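PDB 7O2N: UTP--glucose-1-phosphate uridylyltransferase YngB from Bacillus subtilis, which catalyses the formation of UDP-glucose and diphosphate from UTP and glucose 1-phosphate, a step toward glycolipid and the glucosylation of wall teichoic acid. Local coordinates for residues E44-I50 / P140-M146. Residues are numbered along the deposited sequence; the frame is centred on the assembly and turned at random.
Sequences EAAESGI and PALRQLM
In the Rossmann-like GT-A fold of this nucleotidyltransferase, the C-terminal end of helix 37-47 meets the first turn of helix 141-152 through E44 and S48, which reach backbone N-H groups of L142 and R143. The carboxylate of E44 gets there on an extended side chain, CG anti to the backbone N (chi1 -159°): OE2 lies 3.2 Å from L142 N, a weak, bent bond (127°), with A141 CB beside it. The same oxygen forms a salt bridge with R206 of strand 206-210. One helical turn on, S48 OG accepts a second weak bond from R143 N at 2.7 Å and gives a weak one back to E44 O.

Beside these polar links side chains pack. L142 turns toward 44-50, and its CD2 meets CG1 of I50, just past the helix end, at 3.8 Å, the two apolar side chains crossing at about a right angle; A127 and L129 of strand 125-129 also touch this leucine. M146 SD lies 4.0 Å from S48 CB, while P140 CG touches E47 CB. G49, at positive phi, ends the first helix in a Schellman motif. Replacing E44 by an alanine would probably leave R206 without this carboxylate and L142 N without this acceptor. The R206 salt bridge, together with the N-H groups at the helix start, would be expected to favour the ionised form of E44.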
# COMPACT_ATOMS: atom_id res chain seq x y z
N GLU A 44 18.35 5.17 0.48
CA GLU A 44 19.53 4.78 1.24
C GLU A 44 20.75 4.84 0.32
O GLU A 44 21.68 5.60 0.59
CB GLU A 44 19.35 3.40 1.87
CG GLU A 44 20.29 3.18 3.04
CD GLU A 44 20.18 1.80 3.68
OE1 GLU A 44 19.06 1.40 4.12
OE2 GLU A 44 21.22 1.13 3.77
N ALA A 45 20.69 4.09 -0.78
CA ALA A 45 21.80 3.94 -1.71
C ALA A 45 22.24 5.30 -2.27
O ALA A 45 23.43 5.60 -2.29
CB ALA A 45 21.46 2.96 -2.81
N ALA A 46 21.28 6.10 -2.74
CA ALA A 46 21.64 7.39 -3.31
C ALA A 46 22.45 8.22 -2.31
O ALA A 46 23.54 8.68 -2.64
CB ALA A 46 20.42 8.13 -3.81
N GLU A 47 21.93 8.40 -1.09
CA GLU A 47 22.59 9.24 -0.10
C GLU A 47 23.88 8.60 0.42
O GLU A 47 24.71 9.30 0.98
CB GLU A 47 21.63 9.61 1.02
CG GLU A 47 20.40 10.33 0.50
CD GLU A 47 19.23 10.30 1.48
OE1 GLU A 47 19.45 9.85 2.63
OE2 GLU A 47 18.10 10.71 1.08
N SER A 48 24.04 7.28 0.26
CA SER A 48 25.30 6.61 0.56
C SER A 48 26.33 6.89 -0.54
O SER A 48 27.46 6.39 -0.47
CB SER A 48 25.11 5.10 0.72
OG SER A 48 24.61 4.76 2.00
N GLY A 49 25.91 7.61 -1.58
CA GLY A 49 26.75 7.92 -2.73
C GLY A 49 26.78 6.85 -3.83
O GLY A 49 27.69 6.84 -4.63
N ILE A 50 25.78 5.97 -3.88
CA ILE A 50 25.67 5.04 -5.01
C ILE A 50 25.07 5.78 -6.19
O ILE A 50 24.12 6.53 -6.05
CB ILE A 50 24.87 3.78 -4.65
CG1 ILE A 50 25.51 3.02 -3.49
CG2 ILE A 50 24.69 2.88 -5.88
CD1 ILE A 50 26.97 2.76 -3.69
N PRO A 140 23.58 7.34 6.59
CA PRO A 140 22.83 6.27 5.94
C PRO A 140 23.53 4.93 6.12
O PRO A 140 24.76 4.83 5.99
CB PRO A 140 22.83 6.68 4.46
CG PRO A 140 22.99 8.18 4.49
CD PRO A 140 23.89 8.45 5.68
N ALA A 141 22.72 3.90 6.41
CA ALA A 141 23.23 2.61 6.86
C ALA A 141 24.36 2.12 5.96
O ALA A 141 25.43 1.78 6.47
CB ALA A 141 22.10 1.61 6.94
N LEU A 142 24.12 2.07 4.64
CA LEU A 142 25.09 1.50 3.70
C LEU A 142 26.40 2.28 3.71
O LEU A 142 27.47 1.66 3.69
CB LEU A 142 24.49 1.46 2.29
CG LEU A 142 25.44 1.05 1.17
CD1 LEU A 142 25.73 -0.44 1.24
CD2 LEU A 142 24.81 1.41 -0.17
N ARG A 143 26.32 3.63 3.75
CA ARG A 143 27.49 4.49 3.83
C ARG A 143 28.45 3.99 4.90
O ARG A 143 29.65 4.05 4.72
CB ARG A 143 27.09 5.90 4.28
CG ARG A 143 28.25 6.88 4.29
CD ARG A 143 28.10 7.70 3.04
NE ARG A 143 29.27 8.49 2.71
CZ ARG A 143 30.48 7.98 2.49
NH1 ARG A 143 30.69 6.68 2.57
NH2 ARG A 143 31.47 8.79 2.16
N GLN A 144 27.88 3.53 6.03
CA GLN A 144 28.63 3.07 7.18
C GLN A 144 29.41 1.80 6.85
O GLN A 144 30.54 1.66 7.32
CB GLN A 144 27.71 2.85 8.37
CG GLN A 144 26.91 4.07 8.82
CD GLN A 144 25.95 3.74 9.94
OE1 GLN A 144 26.09 2.71 10.63
NE2 GLN A 144 24.95 4.59 10.13
N LEU A 145 28.81 0.89 6.07
CA LEU A 145 29.48 -0.32 5.60
C LEU A 145 30.63 0.05 4.67
O LEU A 145 31.67 -0.63 4.66
CB LEU A 145 28.50 -1.19 4.80
CG LEU A 145 27.72 -2.22 5.60
CD1 LEU A 145 26.39 -1.62 5.99
CD2 LEU A 145 27.49 -3.46 4.76
N MET A 146 30.39 1.10 3.85
CA MET A 146 31.33 1.52 2.82
C MET A 146 32.60 2.07 3.50
O MET A 146 33.72 1.89 3.00
CB MET A 146 30.71 2.58 1.90
CG MET A 146 29.85 2.03 0.75
SD MET A 146 28.63 3.27 0.09
CE MET A 146 29.73 4.45 -0.68